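Local coordinates for protein 3-methyladenine DNA glycosylase (Helicobacter pylori, PDB 1PU6) that excises alkylated bases such as 3-methyladenine from DNA, as a helix-hairpin-helix glycosylase of base excision repair, at residues L69-A81 with N91-L105. Numbering follows the deposited sequence.
Unlike the reference sequence in segment 91-105: Gly102 (reference Lys).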
# COMPACT_ATOMS: atom_id res chain seq x y z
N LEU A 69 -16.28 -4.53 -5.37
CA LEU A 69 -15.41 -5.09 -6.42
C LEU A 69 -16.19 -5.15 -7.74
O LEU A 69 -15.68 -4.78 -8.82
CB LEU A 69 -14.91 -6.49 -5.98
CG LEU A 69 -14.17 -7.33 -7.03
CD1 LEU A 69 -12.89 -6.62 -7.55
CD2 LEU A 69 -13.82 -8.73 -6.43
N LYS A 70 -17.41 -5.65 -7.68
CA LYS A 70 -18.22 -5.73 -8.90
C LYS A 70 -18.57 -4.33 -9.44
O LYS A 70 -18.62 -4.14 -10.66
CB LYS A 70 -19.49 -6.57 -8.64
CG LYS A 70 -19.16 -8.04 -8.41
CD LYS A 70 -20.44 -8.88 -8.39
CE LYS A 70 -20.13 -10.37 -8.28
NZ LYS A 70 -19.66 -10.77 -6.93
N LYS A 71 -18.81 -3.33 -8.58
CA LYS A 71 -19.13 -1.99 -9.09
C LYS A 71 -17.97 -1.41 -9.89
O LYS A 71 -18.20 -0.76 -10.90
CB LYS A 71 -19.41 -1.06 -7.92
CG LYS A 71 -20.73 -1.35 -7.23
CD LYS A 71 -21.83 -0.66 -8.03
CE LYS A 71 -21.87 0.86 -7.79
N ILE A 72 -16.73 -1.61 -9.45
CA ILE A 72 -15.62 -1.09 -10.23
C ILE A 72 -15.39 -1.89 -11.50
O ILE A 72 -15.06 -1.31 -12.55
CB ILE A 72 -14.31 -1.05 -9.37
CG1 ILE A 72 -14.55 -0.11 -8.17
CG2 ILE A 72 -13.08 -0.62 -10.24
CD1 ILE A 72 -14.85 1.38 -8.54
N ALA A 73 -15.58 -3.20 -11.43
CA ALA A 73 -15.35 -4.02 -12.65
C ALA A 73 -16.32 -3.64 -13.76
O ALA A 73 -15.95 -3.72 -14.96
CB ALA A 73 -15.51 -5.57 -12.34
N TYR A 74 -17.54 -3.23 -13.39
CA TYR A 74 -18.58 -2.99 -14.41
C TYR A 74 -18.97 -1.52 -14.65
O TYR A 74 -19.83 -1.24 -15.50
CB TYR A 74 -19.82 -3.88 -14.12
CG TYR A 74 -19.53 -5.35 -14.29
CD1 TYR A 74 -19.61 -5.95 -15.57
CD2 TYR A 74 -19.12 -6.13 -13.21
CE1 TYR A 74 -19.34 -7.32 -15.74
CE2 TYR A 74 -18.85 -7.52 -13.36
CZ TYR A 74 -18.95 -8.09 -14.63
OH TYR A 74 -18.66 -9.42 -14.81
N ILE A 75 -18.32 -0.57 -13.98
CA ILE A 75 -18.66 0.87 -14.12
C ILE A 75 -18.36 1.45 -15.50
O ILE A 75 -17.40 0.99 -16.14
CB ILE A 75 -17.89 1.69 -13.03
CG1 ILE A 75 -18.47 3.11 -12.91
CG2 ILE A 75 -16.38 1.73 -13.30
CD1 ILE A 75 -18.00 3.80 -11.64
N GLU A 76 -19.16 2.45 -15.95
CA GLU A 76 -18.84 3.21 -17.14
C GLU A 76 -17.50 3.92 -16.96
O GLU A 76 -17.28 4.61 -15.99
CB GLU A 76 -19.96 4.27 -17.38
CG GLU A 76 -19.79 5.10 -18.65
N PHE A 77 -16.62 3.77 -17.96
CA PHE A 77 -15.29 4.34 -17.88
C PHE A 77 -15.33 5.87 -17.57
O PHE A 77 -14.62 6.35 -16.68
CB PHE A 77 -14.55 4.10 -19.21
CG PHE A 77 -13.23 4.78 -19.28
CD1 PHE A 77 -13.16 6.09 -19.75
CD2 PHE A 77 -12.05 4.15 -18.85
CE1 PHE A 77 -11.92 6.78 -19.82
CE2 PHE A 77 -10.80 4.82 -18.93
CZ PHE A 77 -10.75 6.13 -19.42
N SER A 78 -16.14 6.64 -18.32
CA SER A 78 -16.08 8.10 -18.15
C SER A 78 -16.54 8.53 -16.75
O SER A 78 -16.09 9.56 -16.25
CB SER A 78 -16.91 8.82 -19.21
OG SER A 78 -18.31 8.63 -19.00
N LYS A 79 -17.44 7.74 -16.13
CA LYS A 79 -17.91 8.04 -14.79
C LYS A 79 -16.78 7.85 -13.75
O LYS A 79 -16.60 8.66 -12.85
CB LYS A 79 -19.07 7.11 -14.45
CG LYS A 79 -19.72 7.34 -13.10
CD LYS A 79 -20.92 6.38 -12.96
CE LYS A 79 -21.64 6.59 -11.63
NZ LYS A 79 -22.72 5.58 -11.47
N LEU A 80 -16.04 6.75 -13.88
CA LEU A 80 -14.94 6.49 -12.98
C LEU A 80 -13.85 7.53 -13.20
O LEU A 80 -13.30 8.06 -12.21
CB LEU A 80 -14.39 5.05 -13.16
CG LEU A 80 -13.25 4.65 -12.23
CD1 LEU A 80 -13.67 4.72 -10.76
CD2 LEU A 80 -12.76 3.22 -12.56
N ALA A 81 -13.58 7.86 -14.46
CA ALA A 81 -12.48 8.79 -14.77
C ALA A 81 -12.77 10.17 -14.15
O ALA A 81 -11.85 10.79 -13.58
CB ALA A 81 -12.27 8.91 -16.32
N ASN A 91 -7.47 8.99 -16.91
CA ASN A 91 -7.85 8.01 -17.94
C ASN A 91 -7.06 6.69 -17.74
O ASN A 91 -7.67 5.58 -17.77
CB ASN A 91 -7.63 8.59 -19.37
CG ASN A 91 -8.60 9.70 -19.68
OD1 ASN A 91 -9.79 9.46 -19.91
ND2 ASN A 91 -8.10 10.96 -19.68
N GLN A 92 -5.77 6.79 -17.49
CA GLN A 92 -4.98 5.53 -17.31
C GLN A 92 -5.47 4.81 -16.03
O GLN A 92 -5.59 3.55 -16.00
CB GLN A 92 -3.52 5.82 -17.14
CG GLN A 92 -2.90 6.21 -18.50
CD GLN A 92 -1.52 6.78 -18.32
OE1 GLN A 92 -0.53 6.02 -18.46
NE2 GLN A 92 -1.42 8.11 -18.05
N LYS A 93 -5.68 5.56 -14.95
CA LYS A 93 -6.04 4.92 -13.66
C LYS A 93 -7.44 4.33 -13.65
O LYS A 93 -7.66 3.27 -13.09
CB LYS A 93 -5.84 5.91 -12.52
CG LYS A 93 -4.36 6.00 -12.20
CD LYS A 93 -4.12 7.06 -11.16
CE LYS A 93 -2.66 7.13 -10.76
NZ LYS A 93 -2.39 8.34 -9.84
N ALA A 94 -8.39 5.00 -14.32
CA ALA A 94 -9.72 4.40 -14.46
C ALA A 94 -9.63 3.07 -15.19
O ALA A 94 -10.19 2.06 -14.73
CB ALA A 94 -10.71 5.38 -15.19
N LYS A 95 -8.94 3.03 -16.33
CA LYS A 95 -8.83 1.77 -17.05
C LYS A 95 -8.09 0.67 -16.20
O LYS A 95 -8.48 -0.51 -16.17
CB LYS A 95 -8.10 1.97 -18.39
CG LYS A 95 -7.85 0.59 -19.11
CD LYS A 95 -7.52 0.82 -20.56
CE LYS A 95 -7.11 -0.49 -21.24
NZ LYS A 95 -8.23 -1.51 -21.33
N ARG A 96 -7.04 1.08 -15.52
CA ARG A 96 -6.26 0.13 -14.72
C ARG A 96 -7.14 -0.50 -13.61
O ARG A 96 -7.07 -1.72 -13.38
CB ARG A 96 -5.14 0.89 -14.03
CG ARG A 96 -4.14 0.02 -13.39
CD ARG A 96 -2.95 0.89 -12.88
NE ARG A 96 -2.46 1.79 -13.97
CZ ARG A 96 -1.82 2.93 -13.76
NH1 ARG A 96 -1.60 3.36 -12.54
NH2 ARG A 96 -1.36 3.64 -14.80
N LEU A 97 -7.96 0.34 -12.94
CA LEU A 97 -8.91 -0.19 -11.90
C LEU A 97 -9.98 -1.13 -12.46
O LEU A 97 -10.31 -2.16 -11.87
CB LEU A 97 -9.61 0.97 -11.16
CG LEU A 97 -8.69 1.68 -10.20
CD1 LEU A 97 -9.43 2.94 -9.66
CD2 LEU A 97 -8.18 0.77 -9.07
N ILE A 98 -10.58 -0.72 -13.58
CA ILE A 98 -11.62 -1.54 -14.21
C ILE A 98 -11.07 -2.90 -14.64
O ILE A 98 -11.68 -3.97 -14.37
CB ILE A 98 -12.25 -0.77 -15.39
CG1 ILE A 98 -13.08 0.39 -14.84
CG2 ILE A 98 -13.09 -1.70 -16.26
CD1 ILE A 98 -13.48 1.44 -15.93
N ASP A 99 -9.94 -2.88 -15.31
CA ASP A 99 -9.34 -4.14 -15.77
C ASP A 99 -8.86 -5.04 -14.60
O ASP A 99 -9.06 -6.29 -14.62
CB ASP A 99 -8.22 -3.87 -16.78
CG ASP A 99 -8.76 -3.36 -18.14
OD1 ASP A 99 -10.02 -3.33 -18.38
OD2 ASP A 99 -7.97 -2.98 -19.06
N LEU A 100 -8.23 -4.42 -13.60
CA LEU A 100 -7.78 -5.20 -12.43
C LEU A 100 -9.01 -5.89 -11.74
O LEU A 100 -8.96 -7.10 -11.40
CB LEU A 100 -7.06 -4.25 -11.44
CG LEU A 100 -6.89 -4.86 -10.03
CD1 LEU A 100 -5.96 -6.10 -10.02
CD2 LEU A 100 -6.34 -3.75 -9.10
N SER A 101 -10.07 -5.10 -11.52
CA SER A 101 -11.24 -5.64 -10.84
C SER A 101 -11.89 -6.77 -11.63
O SER A 101 -12.27 -7.79 -11.06
CB SER A 101 -12.26 -4.50 -10.59
OG SER A 101 -11.65 -3.56 -9.66
N GLY A 102 -12.04 -6.60 -12.95
CA GLY A 102 -12.56 -7.69 -13.78
C GLY A 102 -11.70 -8.96 -13.71
O GLY A 102 -12.21 -10.09 -13.69
N ASN A 103 -10.38 -8.79 -13.66
CA ASN A 103 -9.52 -9.99 -13.66
C ASN A 103 -9.50 -10.67 -12.29
O ASN A 103 -9.33 -11.89 -12.18
CB ASN A 103 -8.09 -9.61 -14.12
CG ASN A 103 -7.97 -9.56 -15.60
OD1 ASN A 103 -8.67 -10.28 -16.33
ND2 ASN A 103 -7.09 -8.74 -16.09
N ILE A 104 -9.72 -9.89 -11.22
CA ILE A 104 -9.85 -10.52 -9.89
C ILE A 104 -11.07 -11.44 -9.88
O ILE A 104 -11.04 -12.58 -9.40
CB ILE A 104 -9.99 -9.47 -8.77
CG1 ILE A 104 -8.67 -8.71 -8.58
CG2 ILE A 104 -10.43 -10.15 -7.42
CD1 ILE A 104 -8.79 -7.53 -7.57
N LEU A 105 -12.18 -10.95 -10.42
CA LEU A 105 -13.39 -11.80 -10.47
C LEU A 105 -13.16 -13.04 -11.32
O LEU A 105 -13.57 -14.18 -10.93
CB LEU A 105 -14.57 -10.96 -11.02
CG LEU A 105 -15.07 -9.86 -10.05
CD1 LEU A 105 -15.93 -8.80 -10.79
CD2 LEU A 105 -15.86 -10.48 -8.87
O HOH W 1 -13.72 -5.21 -15.85
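Phe77, Ile98 and Leu105 are knobs exchanged in both directions where two consecutive helices, 65-74 and 77-83, pack across helix 90-108 in the all-helical HhH-GPD fold: Phe77 enters the long helix, the other two leave it. Ile98 sits among Ile72, Ala73, Phe77 and Leu80; its CG1 lies 3.6 Å from Leu80 CD2, while CG2 turns to the carbonyl of Ala73. Leu105 fills the hole formed by Leu69, Lys70, Ala73 and Tyr74, running antiparallel past Leu69, with Leu69 CD2 3.6 Å from Leu105 CD2. Small Ala73 meets small Ser101, CB to CB 3.8 Å, and the CA atoms of Ala73 and Ile98 come within 4.7 Å. Beyond Leu69, Phe31 and Phe111 continue the apolar layer.

With CG anti to the backbone N (chi1 173°), Phe77 enters a hole of Asn91, Ala94, Lys95 and Ile98, CE2 3.8 Å from Ala94 CB. Backbone Asn91 O meets the ring edge; the Asn91 side-chain amide lies nearly coplanar with the ring (16°), OD1 3.4 Å from Phe77 CE1.

No direct hydrogen bond joins the segments, but a water donates to both Ala73 O and Ile98 O. Ser101 suits its helix-facing position because OG donates to Leu97 O at 2.9 Å, from the face of that carbonyl opposite Ser101 N.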